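Local coordinates for putative type VI secretion protein (Escherichia coli, PDB 4PS2) that probably builds, together with TssC, the contractile sheath of the type VI secretion system, this chain being the helical C-terminal fragment of TssB, at residues L36-K40 with A41-D45; N46-F49 with R50-L53; I23-L26 with K27-A31. All blocks are in the same frame, centred on the assembly; numbering follows the deposited sequence.

Contact 1. Residues L36-K40 with A41-D45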
ATOM      1  N   LEU A  36      -7.451  -3.152   4.206  1.00 20.61           N
ATOM      2  CA  LEU A  36      -7.831  -4.574   4.275  1.00 20.65           C
ATOM      3  C   LEU A  36      -8.325  -4.938   5.678  1.00 23.67           C
ATOM      4  O   LEU A  36      -9.255  -5.726   5.804  1.00 23.99           O
ATOM      5  CB  LEU A  36      -6.662  -5.485   3.893  1.00 21.10           C
ATOM      6  CG  LEU A  36      -6.295  -5.554   2.405  1.00 26.12           C
ATOM      7  CD1 LEU A  36      -4.895  -6.169   2.235  1.00 25.89           C
ATOM      8  CD2 LEU A  36      -7.321  -6.384   1.622  1.00 28.62           C
ATOM      9  N   ARG A  37      -7.723  -4.362   6.728  1.00 20.32           N
ATOM     10  CA  ARG A  37      -8.162  -4.634   8.096  1.00 19.91           C
ATOM     11  C   ARG A  37      -9.567  -4.070   8.303  1.00 23.33           C
ATOM     12  O   ARG A  37     -10.399  -4.734   8.919  1.00 23.33           O
ATOM     13  CB  ARG A  37      -7.169  -4.075   9.123  1.00 21.21           C
ATOM     14  CG  ARG A  37      -5.833  -4.837   9.099  1.00 29.84           C
ATOM     15  CD  ARG A  37      -4.793  -4.321  10.087  1.00 31.20           C
ATOM     16  NE  ARG A  37      -5.212  -4.602  11.459  1.00 40.84           N
ATOM     17  CZ  ARG A  37      -5.080  -5.775  12.072  1.00 49.96           C
ATOM     18  NH1 ARG A  37      -4.476  -6.791  11.458  1.00 35.29           N
ATOM     19  NH2 ARG A  37      -5.533  -5.939  13.302  1.00 38.11           N
ATOM     20  N   ASP A  38      -9.837  -2.863   7.760  1.00 20.82           N
ATOM     21  CA  ASP A  38     -11.154  -2.203   7.821  1.00 20.79           C
ATOM     22  C   ASP A  38     -12.194  -3.078   7.139  1.00 23.23           C
ATOM     23  O   ASP A  38     -13.235  -3.366   7.731  1.00 25.20           O
ATOM     24  CB  ASP A  38     -11.104  -0.807   7.150  1.00 22.20           C
ATOM     25  CG  ASP A  38     -10.328   0.244   7.931  1.00 33.40           C
ATOM     26  OD1 ASP A  38     -10.140   0.062   9.154  1.00 33.35           O
ATOM     27  OD2 ASP A  38      -9.879   1.239   7.310  1.00 35.38           O
ATOM     28  N   LEU A  39     -11.892  -3.547   5.921  1.00 18.66           N
ATOM     29  CA  LEU A  39     -12.773  -4.433   5.168  1.00 18.83           C
ATOM     30  C   LEU A  39     -13.037  -5.741   5.942  1.00 24.60           C
ATOM     31  O   LEU A  39     -14.201  -6.134   6.096  1.00 22.94           O
ATOM     32  CB  LEU A  39     -12.165  -4.771   3.806  1.00 19.31           C
ATOM     33  CG  LEU A  39     -13.014  -5.711   2.928  1.00 25.22           C
ATOM     34  CD1 LEU A  39     -14.194  -4.973   2.305  1.00 26.08           C
ATOM     35  CD2 LEU A  39     -12.169  -6.352   1.838  1.00 27.45           C
ATOM     36  N   LYS A  40     -11.955  -6.422   6.390  1.00 21.85           N
ATOM     37  CA  LYS A  40     -12.085  -7.700   7.108  1.00 22.74           C
ATOM     38  C   LYS A  40     -12.815  -7.576   8.438  1.00 27.14           C
ATOM     39  O   LYS A  40     -13.480  -8.529   8.837  1.00 28.31           O
ATOM     40  CB  LYS A  40     -10.741  -8.436   7.245  1.00 24.76           C
ATOM     41  CG  LYS A  40     -10.179  -8.918   5.896  1.00 36.97           C
ATOM     42  CD  LYS A  40      -8.721  -9.346   6.009  1.00 43.27           C
ATOM     43  CE  LYS A  40      -7.993  -9.421   4.681  1.00 53.99           C
ATOM     44  NZ  LYS A  40      -8.333 -10.643   3.915  1.00 61.93           N
ATOM     45  N   ALA A  41     -12.718  -6.406   9.121  1.00 23.21           N
ATOM     46  CA  ALA A  41     -13.453  -6.174  10.374  1.00 22.44           C
ATOM     47  C   ALA A  41     -14.845  -5.601  10.102  1.00 24.81           C
ATOM     48  O   ALA A  41     -15.549  -5.235  11.040  1.00 24.40           O
ATOM     49  CB  ALA A  41     -12.669  -5.269  11.312  1.00 23.16           C
ATOM     50  N   ASN A  42     -15.245  -5.525   8.811  1.00 22.32           N
ATOM     51  CA  ASN A  42     -16.536  -5.015   8.339  1.00 22.78           C
ATOM     52  C   ASN A  42     -16.814  -3.540   8.699  1.00 27.90           C
ATOM     53  O   ASN A  42     -17.978  -3.135   8.790  1.00 27.01           O
ATOM     54  CB  ASN A  42     -17.672  -5.938   8.816  1.00 27.25           C
ATOM     55  CG  ASN A  42     -18.227  -6.771   7.707  1.00 59.95           C
ATOM     56  OD1 ASN A  42     -19.092  -6.328   6.942  1.00 54.20           O
ATOM     57  ND2 ASN A  42     -17.703  -7.977   7.570  1.00 57.39           N
ATOM     58  N   LEU A  43     -15.747  -2.722   8.835  1.00 23.27           N
ATOM     59  CA  LEU A  43     -15.874  -1.313   9.206  1.00 23.01           C
ATOM     60  C   LEU A  43     -16.260  -0.413   8.045  1.00 28.60           C
ATOM     61  O   LEU A  43     -16.747   0.687   8.275  1.00 27.56           O
ATOM     62  CB  LEU A  43     -14.625  -0.809   9.965  1.00 23.09           C
ATOM     63  CG  LEU A  43     -14.415  -1.465  11.323  1.00 27.80           C
ATOM     64  CD1 LEU A  43     -13.039  -1.146  11.869  1.00 26.97           C
ATOM     65  CD2 LEU A  43     -15.518  -1.067  12.301  1.00 30.59           C
ATOM     66  N   LEU A  44     -16.124  -0.909   6.800  1.00 27.54           N
ATOM     67  CA  LEU A  44     -16.586  -0.170   5.630  1.00 28.41           C
ATOM     68  C   LEU A  44     -17.204  -1.116   4.632  1.00 32.70           C
ATOM     69  O   LEU A  44     -16.886  -2.304   4.648  1.00 32.81           O
ATOM     70  CB  LEU A  44     -15.496   0.728   4.996  1.00 29.12           C
ATOM     71  CG  LEU A  44     -14.066   0.241   5.017  1.00 33.79           C
ATOM     72  CD1 LEU A  44     -13.799  -0.721   3.882  1.00 36.46           C
ATOM     73  CD2 LEU A  44     -13.128   1.397   4.964  1.00 34.57           C
ATOM     74  N   ASP A  45     -18.109  -0.610   3.784  1.00 28.85           N
ATOM     75  CA  ASP A  45     -18.756  -1.441   2.776  1.00 28.08           C
ATOM     76  C   ASP A  45     -17.870  -1.548   1.528  1.00 30.31           C
ATOM     77  O   ASP A  45     -16.885  -0.813   1.414  1.00 28.58           O
ATOM     78  CB  ASP A  45     -20.169  -0.915   2.450  1.00 30.23           C
ATOM     79  CG  ASP A  45     -20.253   0.491   1.886  1.00 43.37           C
ATOM     80  OD1 ASP A  45     -19.197   1.130   1.709  1.00 42.57           O
ATOM     81  OD2 ASP A  45     -21.376   0.947   1.599  1.00 54.09           O
TER
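Leu43 N donates to Asp38 O over 2.8 Å, and this bond, from i+5 back to i, closes the end of helix 16-40. Inside it lies a second one, Asn42 N to Leu39 O at 3.0 Å, and the nested pair defines a Schellman motif with Asn42, of positive phi (61°), as its C-prime residue. The two bonds differ in quality. Leu43 N approaches with its donor tilted 26° from the carbonyl plane, whereas Asn42 N sits well above the plane of the Leu39 carbonyl. One last helical bond, Ala41 N to Arg37 O at 2.9 Å, precedes the turn, and Ala41 CB rests 3.3 Å from that same oxygen.

Outside this polar frame the chain folds back, and Leu44 is laid against the last turn of the helix. Its two methyls divide the work: CD2 reaches Asp38 CB at 3.7 Å, while CD1 comes to within 4.0 Å of Leu39 N. Asp38 has CG anti to its carbonyl carbon (chi1 -71°), which turns the carboxylate past the returning loop, where OD1 meets Leu43 CD1 at 4.2 Å, the two side chains crossing at about a right angle. Leu39 and Leu44 both also touch Phe49 of helix 46-57. Asp45, at the N-cap of that helix, caps a backbone N just beyond the turn, and its OD1 is hydrogen-bonded with Thr48 OG1. The chemistry implies a turn fixed by main-chain bonds, with Leu39 and Leu44 joining the end of one helix to the start of the next.

Contact 2. Residues N46-F49 with R50-L53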
ATOM      1  N   ASN A  46     -18.234  -2.448   0.591  1.00 26.75           N
ATOM      2  CA  ASN A  46     -17.493  -2.709  -0.638  1.00 26.15           C
ATOM      3  C   ASN A  46     -17.296  -1.487  -1.518  1.00 29.38           C
ATOM      4  O   ASN A  46     -16.240  -1.373  -2.128  1.00 28.93           O
ATOM      5  CB  ASN A  46     -18.160  -3.822  -1.452  1.00 24.49           C
ATOM      6  CG  ASN A  46     -18.029  -5.230  -0.899  1.00 44.64           C
ATOM      7  OD1 ASN A  46     -17.220  -5.539  -0.012  1.00 33.20           O
ATOM      8  ND2 ASN A  46     -18.807  -6.134  -1.457  1.00 36.63           N
ATOM      9  N   VAL A  47     -18.311  -0.611  -1.633  1.00 26.10           N
ATOM     10  CA  VAL A  47     -18.218   0.597  -2.471  1.00 25.70           C
ATOM     11  C   VAL A  47     -17.105   1.549  -1.953  1.00 25.54           C
ATOM     12  O   VAL A  47     -16.345   2.085  -2.765  1.00 22.55           O
ATOM     13  CB  VAL A  47     -19.590   1.308  -2.715  1.00 30.67           C
ATOM     14  CG1 VAL A  47     -20.192   1.817  -1.421  1.00 31.01           C
ATOM     15  CG2 VAL A  47     -19.471   2.465  -3.710  1.00 31.01           C
ATOM     16  N   THR A  48     -17.035   1.764  -0.616  1.00 20.65           N
ATOM     17  CA  THR A  48     -16.013   2.627  -0.001  1.00 20.50           C
ATOM     18  C   THR A  48     -14.643   1.960  -0.180  1.00 23.71           C
ATOM     19  O   THR A  48     -13.697   2.622  -0.591  1.00 23.94           O
ATOM     20  CB  THR A  48     -16.297   2.864   1.493  1.00 27.37           C
ATOM     21  OG1 THR A  48     -17.629   3.352   1.638  1.00 27.47           O
ATOM     22  CG2 THR A  48     -15.294   3.870   2.152  1.00 23.86           C
ATOM     23  N   PHE A  49     -14.556   0.653   0.113  1.00 20.08           N
ATOM     24  CA  PHE A  49     -13.335  -0.126  -0.058  1.00 19.98           C
ATOM     25  C   PHE A  49     -12.758   0.093  -1.464  1.00 22.95           C
ATOM     26  O   PHE A  49     -11.575   0.405  -1.570  1.00 21.18           O
ATOM     27  CB  PHE A  49     -13.594  -1.643   0.172  1.00 21.76           C
ATOM     28  CG  PHE A  49     -12.375  -2.485  -0.146  1.00 22.45           C
ATOM     29  CD1 PHE A  49     -11.338  -2.606   0.769  1.00 25.52           C
ATOM     30  CD2 PHE A  49     -12.236  -3.096  -1.388  1.00 23.38           C
ATOM     31  CE1 PHE A  49     -10.191  -3.348   0.458  1.00 26.45           C
ATOM     32  CE2 PHE A  49     -11.069  -3.792  -1.717  1.00 26.18           C
ATOM     33  CZ  PHE A  49     -10.058  -3.916  -0.791  1.00 24.83           C
ATOM     34  N   ARG A  50     -13.580  -0.106  -2.541  1.00 18.64           N
ATOM     35  CA  ARG A  50     -13.086   0.037  -3.928  1.00 18.69           C
ATOM     36  C   ARG A  50     -12.652   1.467  -4.247  1.00 23.20           C
ATOM     37  O   ARG A  50     -11.708   1.641  -4.996  1.00 22.58           O
ATOM     38  CB  ARG A  50     -14.111  -0.431  -4.970  1.00 19.58           C
ATOM     39  CG  ARG A  50     -14.284  -1.952  -5.001  1.00 30.15           C
ATOM     40  CD  ARG A  50     -15.166  -2.437  -6.149  1.00 33.26           C
ATOM     41  NE  ARG A  50     -16.507  -1.843  -6.131  1.00 27.48           N
ATOM     42  CZ  ARG A  50     -17.556  -2.382  -5.523  1.00 40.49           C
ATOM     43  NH1 ARG A  50     -17.435  -3.525  -4.858  1.00 30.80           N
ATOM     44  NH2 ARG A  50     -18.736  -1.779  -5.565  1.00 28.07           N
ATOM     45  N   LYS A  51     -13.346   2.477  -3.694  1.00 19.13           N
ATOM     46  CA  LYS A  51     -13.018   3.897  -3.894  1.00 20.12           C
ATOM     47  C   LYS A  51     -11.657   4.213  -3.251  1.00 24.60           C
ATOM     48  O   LYS A  51     -10.815   4.892  -3.858  1.00 23.89           O
ATOM     49  CB  LYS A  51     -14.135   4.758  -3.266  1.00 23.15           C
ATOM     50  CG  LYS A  51     -13.889   6.276  -3.313  1.00 41.71           C
ATOM     51  CD  LYS A  51     -14.886   7.059  -2.433  1.00 51.40           C
ATOM     52  CE  LYS A  51     -14.504   7.100  -0.970  1.00 52.42           C
ATOM     53  NZ  LYS A  51     -15.616   7.597  -0.116  1.00 61.71           N
ATOM     54  N   GLU A  52     -11.445   3.723  -2.012  1.00 20.26           N
ATOM     55  CA  GLU A  52     -10.187   3.926  -1.302  1.00 18.67           C
ATOM     56  C   GLU A  52      -9.044   3.147  -1.937  1.00 21.88           C
ATOM     57  O   GLU A  52      -7.914   3.612  -1.924  1.00 21.09           O
ATOM     58  CB  GLU A  52     -10.334   3.577   0.176  1.00 19.80           C
ATOM     59  CG  GLU A  52     -11.379   4.410   0.899  1.00 27.72           C
ATOM     60  CD  GLU A  52     -11.105   5.895   0.986  1.00 39.76           C
ATOM     61  OE1 GLU A  52      -9.938   6.304   0.796  1.00 31.19           O
ATOM     62  OE2 GLU A  52     -12.067   6.655   1.225  1.00 43.46           O
ATOM     63  N   LEU A  53      -9.323   1.998  -2.492  1.00 20.10           N
ATOM     64  CA  LEU A  53      -8.313   1.198  -3.091  1.00 20.87           C
ATOM     65  C   LEU A  53      -7.746   1.909  -4.275  1.00 24.51           C
ATOM     66  O   LEU A  53      -6.579   1.957  -4.432  1.00 23.99           O
ATOM     67  CB  LEU A  53      -8.856  -0.131  -3.519  1.00 21.34           C
ATOM     68  CG  LEU A  53      -7.895  -1.024  -4.275  1.00 25.60           C
ATOM     69  CD1 LEU A  53      -6.794  -1.503  -3.401  1.00 25.84           C
ATOM     70  CD2 LEU A  53      -8.630  -2.151  -4.918  1.00 30.32           C
TER
HETATM   71  O   HOH W   1     -18.402   5.681  -0.596  1.00 47.20           O
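Arg50 N bonds to Asn46 O at 3.0 Å, one of four successive i to i+4 bonds in the first turns of helix 46-57, the second helix of a small helical bundle. On its packed side the helix presents Phe49 and Leu53, both buried. With CG anti to the backbone N (chi1 174°), the Phe49 ring leans forward along the helix, and its CE2 lies 4.3 Å from Leu53 CD2, an oblique approach. Leu35 and Leu39 of helix 16-40 also touch the ring, while Met32 meets Leu53, making this flank the seam between the two helices.

The other flank is looser. Thr48 and Glu52 run side by side, with CG2 of the threonine 4.1 Å from CG of the glutamate; Thr48 OG1 has its stronger partner in Asp45 OD1. A water spans Thr48 OG1 and Lys51 NZ by weak bonds only, and the ion pair of Lys51 NZ with Glu52 OE2 is long, at 3.9 Å.

Between these extremes Arg50 doubles back over the preceding turn. Its chain bends at chi3 (-58°), bringing one face of the guanidinium over the backbone of Asn46 and Val47. NH1, which also makes a weak hydrogen bond to Ala78 O, stands 3.5 Å from Asn46 CB, and Asn46 O lies 3.6 Å above the guanidinium plane, offset toward its rim.

Contact 3. Residues I23-L26 with K27-A31; sequences IPRL and KAMLA
Ala28 N donates to Pro24 O over 2.9 Å, the shortest of four consecutive helical bonds that join residues 23-26 to 27-31. Pro24 has no N-H to offer the turn before it, and the helix is kinked there; yet the carbonyls of Ile23 through Leu26 all accept regular bonds, as in that from Met29 N to Arg25 O at 3.0 Å.

The same Arg25-Met29 pair carries the main side-chain contact. Met29 SD stands 3.7 Å above the plane of the Arg25 guanidinium, over its centre, so that the sulfur meets the flat cation through a face and not at an N-H edge. Arg25 is extended from CG to NE and turns its planar end at chi4 (-92°), while Met29 bends at chi3 (75°) and brings CE to 4.1 Å from Arg25 NH2. From the neighbouring position Leu26 reaches the same sulfur, with CD2 at 4.2 Å. Putting an alanine in place of Arg25 would probably leave Met29 SD without the flat group it lies against and the thioether freer to turn.

Ala28, which is buried, touches Leu70 of helix 64-71, and Arg25 touches Leu66 of that helix. The Arg25 side chain also lies about 6 Å from a bound zinc ion and from the side chain of Glu69, which has been seen to bind zinc in this protein. Such i to i+4 pairing of side chains on one flank is characteristic of an alpha-helix, here the longest helix, 16-40, of a helical bundle, beside a zinc site.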
ATOM      1  N   ILE A  23       9.761   5.413   0.052  1.00 26.79           N
ATOM      2  CA  ILE A  23       8.712   6.140   0.812  1.00 26.51           C
ATOM      3  C   ILE A  23       7.283   5.914   0.235  1.00 27.81           C
ATOM      4  O   ILE A  23       6.430   5.470   0.997  1.00 27.60           O
ATOM      5  CB  ILE A  23       9.050   7.654   1.029  1.00 29.86           C
ATOM      6  CG1 ILE A  23      10.326   7.881   1.889  1.00 30.08           C
ATOM      7  CG2 ILE A  23       7.842   8.486   1.530  1.00 30.41           C
ATOM      8  CD1 ILE A  23      10.436   7.178   3.201  1.00 34.76           C
ATOM      9  N   PRO A  24       6.997   6.146  -1.076  1.00 22.90           N
ATOM     10  CA  PRO A  24       5.632   5.886  -1.592  1.00 21.73           C
ATOM     11  C   PRO A  24       5.217   4.408  -1.531  1.00 24.35           C
ATOM     12  O   PRO A  24       4.039   4.109  -1.322  1.00 23.33           O
ATOM     13  CB  PRO A  24       5.692   6.374  -3.051  1.00 23.22           C
ATOM     14  CG  PRO A  24       6.913   7.206  -3.140  1.00 28.04           C
ATOM     15  CD  PRO A  24       7.874   6.656  -2.159  1.00 24.52           C
ATOM     16  N   ARG A  25       6.180   3.493  -1.690  1.00 20.13           N
ATOM     17  CA  ARG A  25       5.940   2.051  -1.624  1.00 20.29           C
ATOM     18  C   ARG A  25       5.453   1.664  -0.228  1.00 22.92           C
ATOM     19  O   ARG A  25       4.425   1.002  -0.097  1.00 22.18           O
ATOM     20  CB  ARG A  25       7.220   1.288  -2.017  1.00 22.04           C
ATOM     21  CG  ARG A  25       7.173  -0.222  -1.783  1.00 29.19           C
ATOM     22  CD  ARG A  25       8.497  -0.910  -2.119  1.00 27.82           C
ATOM     23  NE  ARG A  25       8.402  -2.339  -1.813  1.00 30.64           N
ATOM     24  CZ  ARG A  25       8.743  -2.893  -0.654  1.00 38.08           C
ATOM     25  NH1 ARG A  25       9.282  -2.159   0.309  1.00 26.45           N
ATOM     26  NH2 ARG A  25       8.575  -4.192  -0.461  1.00 28.54           N
ATOM     27  N   LEU A  26       6.175   2.092   0.810  1.00 19.59           N
ATOM     28  CA  LEU A  26       5.812   1.816   2.201  1.00 19.64           C
ATOM     29  C   LEU A  26       4.511   2.489   2.623  1.00 23.96           C
ATOM     30  O   LEU A  26       3.749   1.925   3.419  1.00 22.86           O
ATOM     31  CB  LEU A  26       6.949   2.205   3.140  1.00 20.37           C
ATOM     32  CG  LEU A  26       8.157   1.276   3.061  1.00 26.88           C
ATOM     33  CD1 LEU A  26       9.310   1.883   3.776  1.00 28.02           C
ATOM     34  CD2 LEU A  26       7.847  -0.115   3.633  1.00 27.92           C
ATOM     35  N   LYS A  27       4.246   3.680   2.079  1.00 19.40           N
ATOM     36  CA  LYS A  27       3.013   4.411   2.348  1.00 18.05           C
ATOM     37  C   LYS A  27       1.831   3.625   1.755  1.00 20.51           C
ATOM     38  O   LYS A  27       0.824   3.449   2.435  1.00 18.32           O
ATOM     39  CB  LYS A  27       3.075   5.808   1.724  1.00 18.28           C
ATOM     40  CG  LYS A  27       1.898   6.719   2.110  1.00 32.81           C
ATOM     41  CD  LYS A  27       1.853   7.948   1.182  1.00 41.43           C
ATOM     42  CE  LYS A  27       0.781   8.947   1.542  1.00 56.76           C
ATOM     43  NZ  LYS A  27      -0.570   8.521   1.087  1.00 66.83           N
ATOM     44  N   ALA A  28       1.964   3.143   0.500  1.00 17.47           N
ATOM     45  CA  ALA A  28       0.916   2.340  -0.140  1.00 18.09           C
ATOM     46  C   ALA A  28       0.658   1.036   0.643  1.00 20.50           C
ATOM     47  O   ALA A  28      -0.493   0.680   0.860  1.00 18.43           O
ATOM     48  CB  ALA A  28       1.289   2.037  -1.587  1.00 19.00           C
ATOM     49  N   MET A  29       1.730   0.352   1.083  1.00 17.30           N
ATOM     50  CA  MET A  29       1.667  -0.887   1.863  1.00 17.44           C
ATOM     51  C   MET A  29       0.949  -0.693   3.213  1.00 21.20           C
ATOM     52  O   MET A  29       0.171  -1.565   3.617  1.00 20.14           O
ATOM     53  CB  MET A  29       3.089  -1.417   2.108  1.00 20.26           C
ATOM     54  CG  MET A  29       3.696  -2.142   0.888  1.00 23.72           C
ATOM     55  SD  MET A  29       5.484  -2.402   1.092  1.00 28.27           S
ATOM     56  CE  MET A  29       5.488  -3.682   2.236  1.00 26.19           C
ATOM     57  N   LEU A  30       1.236   0.427   3.924  1.00 18.41           N
ATOM     58  CA  LEU A  30       0.585   0.687   5.203  1.00 16.72           C
ATOM     59  C   LEU A  30      -0.889   1.081   4.965  1.00 19.81           C
ATOM     60  O   LEU A  30      -1.769   0.589   5.675  1.00 20.05           O
ATOM     61  CB  LEU A  30       1.333   1.733   6.035  1.00 16.53           C
ATOM     62  CG  LEU A  30       0.729   2.058   7.409  1.00 20.83           C
ATOM     63  CD1 LEU A  30       0.636   0.803   8.312  1.00 20.46           C
ATOM     64  CD2 LEU A  30       1.512   3.183   8.095  1.00 22.95           C
ATOM     65  N   ALA A  31      -1.159   1.927   3.965  1.00 15.10           N
ATOM     66  CA  ALA A  31      -2.552   2.300   3.647  1.00 16.13           C
ATOM     67  C   ALA A  31      -3.385   1.070   3.212  1.00 22.27           C
ATOM     68  O   ALA A  31      -4.569   0.953   3.553  1.00 20.19           O
ATOM     69  CB  ALA A  31      -2.579   3.368   2.569  1.00 16.88           C
TER

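Contacts 1 and 3 both use helix 16-40, with centres about 19 Å apart, yet one ends the helix and the other lies within it. Both are surface contacts; contact 2, on helix 46-57, is partly buried. Regular helical bonds underlie contacts 2 and 3, whereas contact 1 keeps one such bond and then ends in a Schellman motif. Contacts 1 and 2 touch directly: Leu39 CB meets Phe49 CD1, and Leu44 CD1 meets Phe49 CB, each at 3.8 Å, so both the helix end and the turn pack on the second helix. Contact 3 touches neither. Its sulfur-guanidinium pairing lies near the zinc ion, while the arginine of contact 2 lies over its own helix backbone, with weak partners at the C-terminus.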